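Local coordinates for protein inactive glucansucrase (Lactobacillus reuteri, PDB 5JBD) that is named an inactive glucansucrase and belongs to glycosyl hydrolase family 70, whose members are built round a TIM-barrel domain, at residues A[788-793]-A[839-844]; A[461-466]-A[488-493]; A[404-409]-A[423-428]. All coordinates share one frame; numbering follows the deposited sequence.

Interaction 1: residues A[788-793]-A[839-844]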
loop_
_atom_site.group_PDB
_atom_site.type_symbol
_atom_site.label_atom_id
_atom_site.label_comp_id
_atom_site.label_asym_id
_atom_site.label_seq_id
_atom_site.Cartn_x
_atom_site.Cartn_y
_atom_site.Cartn_z
ATOM N N ALA A 788 -8.774 -8.700 18.578
ATOM C CA ALA A 788 -8.419 -7.947 17.375
ATOM C C ALA A 788 -9.660 -7.408 16.717
ATOM O O ALA A 788 -10.719 -8.049 16.763
ATOM C CB ALA A 788 -7.672 -8.842 16.392
ATOM N N TYR A 789 -9.533 -6.231 16.113
ATOM C CA TYR A 789 -10.535 -5.727 15.174
ATOM C C TYR A 789 -10.376 -6.511 13.873
ATOM O O TYR A 789 -9.331 -6.428 13.233
ATOM C CB TYR A 789 -10.360 -4.224 14.950
ATOM C CG TYR A 789 -10.769 -3.419 16.162
ATOM C CD1 TYR A 789 -9.881 -3.191 17.210
ATOM C CD2 TYR A 789 -12.065 -2.939 16.292
ATOM C CE1 TYR A 789 -10.268 -2.472 18.335
ATOM C CE2 TYR A 789 -12.465 -2.208 17.412
ATOM C CZ TYR A 789 -11.562 -1.986 18.431
ATOM O OH TYR A 789 -11.947 -1.281 19.540
ATOM N N THR A 790 -11.385 -7.311 13.535
ATOM C CA THR A 790 -11.355 -8.204 12.369
ATOM C C THR A 790 -12.603 -8.189 11.478
ATOM O O THR A 790 -12.575 -8.745 10.373
ATOM C CB THR A 790 -11.257 -9.664 12.824
ATOM O OG1 THR A 790 -12.451 -9.995 13.529
ATOM C CG2 THR A 790 -10.058 -9.905 13.719
ATOM N N THR A 791 -13.700 -7.604 11.959
ATOM C CA THR A 791 -15.001 -7.881 11.404
ATOM C C THR A 791 -15.638 -6.610 10.835
ATOM O O THR A 791 -15.665 -5.558 11.485
ATOM C CB THR A 791 -15.878 -8.578 12.464
ATOM O OG1 THR A 791 -15.243 -9.803 12.850
ATOM C CG2 THR A 791 -17.275 -8.877 11.928
ATOM N N GLY A 792 -16.142 -6.726 9.607
ATOM C CA GLY A 792 -16.721 -5.597 8.893
ATOM C C GLY A 792 -16.642 -5.779 7.395
ATOM O O GLY A 792 -16.634 -6.906 6.900
ATOM N N GLY A 793 -16.584 -4.667 6.678
ATOM C CA GLY A 793 -16.657 -4.662 5.217
ATOM C C GLY A 793 -17.643 -3.655 4.655
ATOM O O GLY A 793 -17.623 -3.389 3.445
ATOM N N LYS A 839 -11.800 -15.796 10.253
ATOM C CA LYS A 839 -11.706 -17.052 9.514
ATOM C C LYS A 839 -11.178 -16.880 8.083
ATOM O O LYS A 839 -10.650 -17.836 7.527
ATOM C CB LYS A 839 -13.036 -17.813 9.514
ATOM C CG LYS A 839 -14.138 -17.228 8.654
ATOM C CD LYS A 839 -15.428 -18.016 8.871
ATOM C CE LYS A 839 -16.534 -17.544 7.946
ATOM N NZ LYS A 839 -17.841 -18.182 8.279
ATOM N N TYR A 840 -11.305 -15.671 7.516
ATOM C CA TYR A 840 -10.776 -15.343 6.191
ATOM C C TYR A 840 -9.439 -14.578 6.211
ATOM O O TYR A 840 -9.030 -14.020 5.174
ATOM C CB TYR A 840 -11.819 -14.522 5.408
ATOM C CG TYR A 840 -13.095 -15.254 5.096
ATOM C CD1 TYR A 840 -13.072 -16.530 4.523
ATOM C CD2 TYR A 840 -14.340 -14.678 5.360
ATOM C CE1 TYR A 840 -14.241 -17.200 4.237
ATOM C CE2 TYR A 840 -15.520 -15.350 5.077
ATOM C CZ TYR A 840 -15.466 -16.606 4.515
ATOM O OH TYR A 840 -16.623 -17.292 4.222
ATOM N N GLN A 841 -8.753 -14.574 7.358
ATOM C CA GLN A 841 -7.554 -13.745 7.582
ATOM C C GLN A 841 -6.408 -14.579 8.162
ATOM O O GLN A 841 -6.642 -15.511 8.949
ATOM C CB GLN A 841 -7.890 -12.589 8.539
ATOM C CG GLN A 841 -8.933 -11.644 7.971
ATOM C CD GLN A 841 -9.449 -10.627 8.978
ATOM O OE1 GLN A 841 -8.772 -10.264 9.942
ATOM N NE2 GLN A 841 -10.654 -10.141 8.731
ATOM N N ASN A 842 -5.184 -14.234 7.759
ATOM C CA ASN A 842 -3.969 -14.896 8.241
ATOM C C ASN A 842 -3.501 -14.344 9.575
ATOM O O ASN A 842 -2.914 -15.077 10.371
ATOM C CB ASN A 842 -2.803 -14.709 7.245
ATOM C CG ASN A 842 -2.968 -15.511 5.964
ATOM O OD1 ASN A 842 -2.568 -15.045 4.873
ATOM N ND2 ASN A 842 -3.513 -16.700 6.065
ATOM N N GLY A 843 -3.762 -13.058 9.821
ATOM C CA GLY A 843 -3.264 -12.395 11.015
ATOM C C GLY A 843 -3.408 -10.906 10.877
ATOM O O GLY A 843 -4.103 -10.424 9.978
ATOM N N THR A 844 -2.776 -10.170 11.778
ATOM C CA THR A 844 -2.814 -8.712 11.747
ATOM C C THR A 844 -1.511 -8.160 12.270
ATOM O O THR A 844 -0.856 -8.797 13.101
ATOM C CB THR A 844 -3.996 -8.129 12.577
ATOM O OG1 THR A 844 -3.958 -6.692 12.565
ATOM C CG2 THR A 844 -3.939 -8.599 14.020
#

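Interaction 2: residues A[461-466]-A[488-493]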
loop_
_atom_site.group_PDB
_atom_site.type_symbol
_atom_site.label_atom_id
_atom_site.label_comp_id
_atom_site.label_asym_id
_atom_site.label_seq_id
_atom_site.Cartn_x
_atom_site.Cartn_y
_atom_site.Cartn_z
ATOM N N PRO A 461 7.118 2.197 -19.814
ATOM C CA PRO A 461 7.504 3.156 -18.783
ATOM C C PRO A 461 6.295 3.745 -18.071
ATOM O O PRO A 461 5.232 3.913 -18.699
ATOM C CB PRO A 461 8.217 4.235 -19.572
ATOM C CG PRO A 461 7.519 4.244 -20.888
ATOM C CD PRO A 461 7.225 2.790 -21.163
ATOM N N GLN A 462 6.480 4.047 -16.779
ATOM C CA GLN A 462 5.463 4.649 -15.941
ATOM C C GLN A 462 5.962 5.998 -15.412
ATOM O O GLN A 462 6.969 6.041 -14.716
ATOM C CB GLN A 462 5.102 3.694 -14.799
ATOM C CG GLN A 462 4.217 4.242 -13.673
ATOM C CD GLN A 462 4.986 4.439 -12.363
ATOM O OE1 GLN A 462 5.417 3.468 -11.749
ATOM N NE2 GLN A 462 5.158 5.690 -11.939
ATOM N N VAL A 463 5.236 7.069 -15.751
ATOM C CA VAL A 463 5.514 8.434 -15.285
ATOM C C VAL A 463 4.756 8.682 -13.963
ATOM O O VAL A 463 3.661 8.127 -13.759
ATOM C CB VAL A 463 5.100 9.462 -16.361
ATOM C CG1 VAL A 463 5.314 10.889 -15.866
ATOM C CG2 VAL A 463 5.853 9.221 -17.663
ATOM N N TYR A 464 5.340 9.482 -13.066
ATOM C CA TYR A 464 4.757 9.771 -11.732
ATOM C C TYR A 464 4.116 11.154 -11.678
ATOM O O TYR A 464 4.769 12.153 -12.019
ATOM C CB TYR A 464 5.836 9.700 -10.663
ATOM C CG TYR A 464 5.379 9.955 -9.226
ATOM C CD1 TYR A 464 4.308 9.258 -8.670
ATOM C CD2 TYR A 464 6.045 10.880 -8.417
ATOM C CE1 TYR A 464 3.912 9.479 -7.354
ATOM C CE2 TYR A 464 5.669 11.103 -7.100
ATOM C CZ TYR A 464 4.592 10.410 -6.573
ATOM O OH TYR A 464 4.226 10.630 -5.262
ATOM N N TYR A 465 2.859 11.206 -11.221
ATOM C CA TYR A 465 2.131 12.464 -11.001
ATOM C C TYR A 465 2.974 13.550 -10.326
ATOM O O TYR A 465 2.991 14.701 -10.787
ATOM C CB TYR A 465 0.870 12.227 -10.155
ATOM C CG TYR A 465 0.244 13.499 -9.590
ATOM C CD1 TYR A 465 -0.311 14.459 -10.439
ATOM C CD2 TYR A 465 0.205 13.741 -8.206
ATOM C CE1 TYR A 465 -0.879 15.628 -9.942
ATOM C CE2 TYR A 465 -0.372 14.904 -7.697
ATOM C CZ TYR A 465 -0.913 15.841 -8.569
ATOM O OH TYR A 465 -1.495 16.997 -8.098
ATOM N N GLY A 466 3.655 13.183 -9.241
ATOM C CA GLY A 466 4.481 14.134 -8.480
ATOM C C GLY A 466 5.768 14.651 -9.135
ATOM O O GLY A 466 6.443 15.520 -8.565
ATOM N N THR A 488 8.282 17.315 -22.564
ATOM C CA THR A 488 9.026 17.327 -23.828
ATOM C C THR A 488 9.455 15.901 -24.229
ATOM O O THR A 488 9.282 15.493 -25.369
ATOM C CB THR A 488 10.236 18.286 -23.759
ATOM O OG1 THR A 488 9.767 19.589 -23.430
ATOM C CG2 THR A 488 10.966 18.372 -25.094
ATOM N N LEU A 489 9.981 15.146 -23.274
ATOM C CA LEU A 489 10.388 13.766 -23.536
ATOM C C LEU A 489 9.181 12.858 -23.848
ATOM O O LEU A 489 9.263 11.973 -24.717
ATOM C CB LEU A 489 11.186 13.214 -22.343
ATOM C CG LEU A 489 12.542 13.882 -22.080
ATOM C CD1 LEU A 489 13.068 13.500 -20.691
ATOM C CD2 LEU A 489 13.539 13.493 -23.173
ATOM N N MET A 490 8.068 13.084 -23.151
ATOM C CA MET A 490 6.855 12.270 -23.341
ATOM C C MET A 490 6.284 12.433 -24.756
ATOM O O MET A 490 6.023 11.438 -25.439
ATOM C CB MET A 490 5.816 12.614 -22.275
ATOM C CG MET A 490 6.169 12.117 -20.885
ATOM S SD MET A 490 5.083 12.803 -19.618
ATOM C CE MET A 490 3.615 11.790 -19.837
ATOM N N ARG A 491 6.164 13.679 -25.223
ATOM C CA ARG A 491 5.666 13.951 -26.576
ATOM C C ARG A 491 6.624 13.410 -27.639
ATOM O O ARG A 491 6.186 12.821 -28.635
ATOM C CB ARG A 491 5.453 15.452 -26.814
ATOM C CG ARG A 491 4.284 16.069 -26.069
ATOM C CD ARG A 491 4.238 17.579 -26.278
ATOM N NE ARG A 491 3.549 18.249 -25.170
ATOM C CZ ARG A 491 2.269 18.641 -25.164
ATOM N NH1 ARG A 491 1.482 18.453 -26.220
ATOM N NH2 ARG A 491 1.763 19.235 -24.077
ATOM N N ALA A 492 7.931 13.628 -27.441
ATOM C CA ALA A 492 8.941 13.114 -28.370
ATOM C C ALA A 492 8.919 11.579 -28.467
ATOM O O ALA A 492 9.121 11.015 -29.552
ATOM C CB ALA A 492 10.335 13.613 -27.982
ATOM N N ARG A 493 8.675 10.907 -27.342
ATOM C CA ARG A 493 8.602 9.451 -27.344
ATOM C C ARG A 493 7.563 8.952 -28.350
ATOM O O ARG A 493 7.848 8.038 -29.146
ATOM C CB ARG A 493 8.280 8.902 -25.967
ATOM C CG ARG A 493 8.336 7.373 -25.900
ATOM C CD ARG A 493 8.009 6.878 -24.502
ATOM N NE ARG A 493 8.351 5.475 -24.326
ATOM C CZ ARG A 493 7.526 4.438 -24.493
ATOM N NH1 ARG A 493 6.251 4.607 -24.862
ATOM N NH2 ARG A 493 8.004 3.211 -24.303
#

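Interaction 3: residues A[404-409]-A[423-428]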
loop_
_atom_site.group_PDB
_atom_site.type_symbol
_atom_site.label_atom_id
_atom_site.label_comp_id
_atom_site.label_asym_id
_atom_site.label_seq_id
_atom_site.Cartn_x
_atom_site.Cartn_y
_atom_site.Cartn_z
ATOM N N ILE A 404 12.481 11.406 9.996
ATOM C CA ILE A 404 13.316 10.706 10.976
ATOM C C ILE A 404 14.557 11.533 11.304
ATOM O O ILE A 404 14.912 11.675 12.478
ATOM C CB ILE A 404 13.713 9.280 10.496
ATOM C CG1 ILE A 404 12.471 8.366 10.439
ATOM C CG2 ILE A 404 14.769 8.647 11.421
ATOM C CD1 ILE A 404 12.638 7.175 9.515
ATOM N N LYS A 405 15.188 12.097 10.280
ATOM C CA LYS A 405 16.355 12.960 10.474
ATOM C C LYS A 405 16.017 14.226 11.273
ATOM O O LYS A 405 16.764 14.613 12.179
ATOM C CB LYS A 405 16.986 13.356 9.137
ATOM C CG LYS A 405 18.167 14.307 9.293
ATOM C CD LYS A 405 19.075 14.366 8.077
ATOM C CE LYS A 405 20.413 15.005 8.438
ATOM N NZ LYS A 405 20.869 15.956 7.390
ATOM N N ASP A 406 14.912 14.873 10.913
ATOM C CA ASP A 406 14.463 16.101 11.589
ATOM C C ASP A 406 14.051 15.898 13.044
ATOM O O ASP A 406 14.039 16.858 13.801
ATOM C CB ASP A 406 13.261 16.718 10.853
ATOM C CG ASP A 406 13.620 17.311 9.508
ATOM O OD1 ASP A 406 14.797 17.612 9.256
ATOM O OD2 ASP A 406 12.686 17.495 8.699
ATOM N N HIS A 407 13.663 14.677 13.423
ATOM C CA HIS A 407 13.109 14.417 14.749
ATOM C C HIS A 407 13.624 13.120 15.362
ATOM O O HIS A 407 12.842 12.217 15.730
ATOM C CB HIS A 407 11.583 14.419 14.654
ATOM C CG HIS A 407 11.010 15.731 14.224
ATOM N ND1 HIS A 407 10.606 15.974 12.928
ATOM C CD2 HIS A 407 10.790 16.875 14.910
ATOM C CE1 HIS A 407 10.151 17.209 12.838
ATOM N NE2 HIS A 407 10.252 17.778 14.027
ATOM N N SER A 408 14.947 13.026 15.458
ATOM C CA SER A 408 15.606 11.932 16.205
ATOM C C SER A 408 15.274 11.885 17.708
ATOM O O SER A 408 14.584 12.755 18.241
ATOM C CB SER A 408 17.124 11.967 15.980
ATOM O OG SER A 408 17.645 13.241 16.307
ATOM N N ASN A 409 15.746 10.825 18.362
ATOM C CA ASN A 409 15.337 10.421 19.713
ATOM C C ASN A 409 13.837 10.251 19.880
ATOM O O ASN A 409 13.339 10.391 21.000
ATOM C CB ASN A 409 15.835 11.402 20.783
ATOM C CG ASN A 409 17.332 11.601 20.774
ATOM O OD1 ASN A 409 17.818 12.591 21.314
ATOM N ND2 ASN A 409 18.073 10.675 20.176
ATOM N N ALA A 423 5.534 15.897 8.610
ATOM C CA ALA A 423 5.422 15.766 7.151
ATOM C C ALA A 423 5.370 17.126 6.468
ATOM O O ALA A 423 6.012 17.324 5.431
ATOM C CB ALA A 423 4.202 14.933 6.758
ATOM N N ASN A 424 4.607 18.064 7.048
ATOM C CA ASN A 424 4.499 19.411 6.483
ATOM C C ASN A 424 5.853 20.110 6.456
ATOM O O ASN A 424 6.180 20.797 5.475
ATOM C CB ASN A 424 3.508 20.279 7.285
ATOM C CG ASN A 424 2.086 19.780 7.201
ATOM O OD1 ASN A 424 1.704 19.070 6.267
ATOM N ND2 ASN A 424 1.274 20.160 8.186
ATOM N N GLN A 425 6.614 19.946 7.546
ATOM C CA GLN A 425 7.959 20.473 7.657
ATOM C C GLN A 425 8.857 19.802 6.609
ATOM O O GLN A 425 9.604 20.472 5.914
ATOM C CB GLN A 425 8.522 20.222 9.065
ATOM C CG GLN A 425 9.947 20.726 9.280
ATOM C CD GLN A 425 10.555 20.269 10.598
ATOM O OE1 GLN A 425 9.844 19.980 11.562
ATOM N NE2 GLN A 425 11.878 20.193 10.640
ATOM N N ALA A 426 8.785 18.477 6.533
ATOM C CA ALA A 426 9.560 17.723 5.530
ATOM C C ALA A 426 9.270 18.203 4.100
ATOM O O ALA A 426 10.191 18.363 3.308
ATOM C CB ALA A 426 9.293 16.237 5.678
ATOM N N TRP A 427 8.003 18.443 3.773
ATOM C CA TRP A 427 7.644 18.950 2.427
ATOM C C TRP A 427 8.159 20.341 2.112
ATOM O O TRP A 427 8.627 20.593 1.001
ATOM C CB TRP A 427 6.133 18.849 2.161
ATOM C CG TRP A 427 5.826 17.504 1.607
ATOM C CD1 TRP A 427 5.294 16.437 2.267
ATOM C CD2 TRP A 427 6.130 17.055 0.282
ATOM N NE1 TRP A 427 5.208 15.350 1.408
ATOM C CE2 TRP A 427 5.714 15.706 0.187
ATOM C CE3 TRP A 427 6.696 17.675 -0.848
ATOM C CZ2 TRP A 427 5.863 14.956 -0.988
ATOM C CZ3 TRP A 427 6.834 16.932 -2.019
ATOM C CH2 TRP A 427 6.420 15.582 -2.074
ATOM N N GLN A 428 8.104 21.248 3.088
ATOM C CA GLN A 428 8.715 22.564 2.906
ATOM C C GLN A 428 10.213 22.390 2.611
ATOM O O GLN A 428 10.730 23.001 1.681
ATOM C CB GLN A 428 8.510 23.453 4.131
ATOM C CG GLN A 428 8.797 24.919 3.867
ATOM C CD GLN A 428 8.417 25.803 5.042
ATOM O OE1 GLN A 428 9.047 25.756 6.103
ATOM N NE2 GLN A 428 7.384 26.620 4.858
#

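Interaction 1: residues A[788-793]-A[839-844]
Q841 reaches T790 with its side-chain amide and makes the hydrogen bond of this contact. Its NE2 donates to the backbone O of T790 at 2.9 Å, with an angle of 150° at the hydrogen. The donor lies in the carbonyl plane of T790, on a lone pair. The acceptor also lies close to the amide plane of Q841. The first torsion sets up this reach: CG of Q841 stands opposite the carbonyl carbon (chi1 -63°), and the chain then runs out extended.

The other end of the same amide is also held. OE1 of Q841 takes a hydrogen bond from ND2 of N242, so both polar atoms of the buried amide have partners. OG1 of T790 takes part in two bonds. It is bonded to OG1 of T791 at 2.9 Å and to E760. CB of T790 lies 3.9 Å from the amide oxygen OE1 of Q841.

The apolar part is small. CB of A788 is 4.4 Å from CG2 of T844. F196 of strand 193-197 touches T790, Q841 and T844.

Strands 784-791 and 841-845 belong to one antiparallel sheet but are not neighbours in it. T790 and T791 both face G758 in a classic beta bulge. The amide of Q841 thus ties a bulged edge strand to an inner strand, and its bonds at both ends fix the rotation of the group.

Interaction 2: residues A[461-466]-A[488-493]
P461 and R493 meet from opposite directions, the proline ring lying over one face of the guanidinium. CG of P461 stands 3.5 Å above the guanidinium plane, offset toward its rim. The nearest pair is CD of P461 and NH2 of R493, at 3.3 Å. R493 gets there with a long straight arm: CG is anti to the backbone N (chi1 -174°), and the chain stays extended to NE. The proline covers the face, while the edge groups bond to the backbone: NH2 donates to O of D648, with weaker bonds from NE to L454 O and from NH1 to H650 O.

V463 and M490 reach toward each other tip to tip. CG2 of V463 is 4.0 Å from CE of M490. The CB of M490 does not point at the strand, but the end of the chain comes to it, and the bend at chi3 (78°) sets CE against CG2. This second pair is purely apolar.

The contact joins barrel strand 460-464 to helix 483-496, which packs outside it. Strand 460-464 runs between strands 652-654 and 385-388 of the parallel sheet. Helix 446-455 closes in beside them, with L454 touching both P461 and L489, and strand 564-571 meets the helix through T488, L489 and A492.

Interaction 3: residues A[404-409]-A[423-428]
Q425 sends its CG anti to the backbone N (chi1 179°) and runs on extended, so its amide faces both D406 and H407. Both of those residues place CG opposite their own carbonyl carbon (chi1 -70° for D406, -62° for H407), which turns carboxylate and imidazole toward the amide. Two consecutive helices of the chain pack here, in a protein of glycosyl hydrolase family 70, a TIM-barrel clan. Helix 392-406 ends, and after a connecting segment helix 420-434 packs against it.

The amide divides its two ends between the partners. NE2 of Q425 is 3.4 Å from OD2 of D406, and the two flat groups are nearly parallel. The angle is too poor for a hydrogen bond. NE2 donates instead to OE2 of E429, one turn further along its own helix. D406 OD2 also lies close to E429 OE1. This pair of like charges may raise the proton affinity of one of them, and the amide of Q425 beside both could soften the repulsion.

A426 adds little, its CA being 4.5 Å from OD2 of D406. Its side chain packs on I399 and I403 of helix 392-406, so apolar contact lies beneath the polar groups.

H407 is the first residue to leave helical geometry. Its ring also meets that of Y422. The ring and the amide of Q425 stand steeply to each other, and OE1 of Q425 comes to the ring edge, near its plane, 3.1 Å from CE1 of H407.

The three contacts follow one another along the chain: interaction 3, then interaction 2, then interaction 1. None touches another. Interactions 2 and 3 come nearest, about 6 Å between nearest atoms, although their centres are 30 Å apart. Interaction 2 joins a barrel strand to a surrounding helix, and interaction 3 joins two helices. Interaction 1 belongs to a separate antiparallel sheet, on the opposite side of the chain's centre from interaction 2, with 40 Å between their centres. It lies closest to the metal: the side chain of Q841 is about 10 Å from the calcium ion, bound by E237, D243, N287 and N751. All six segments fall within the family 70 range.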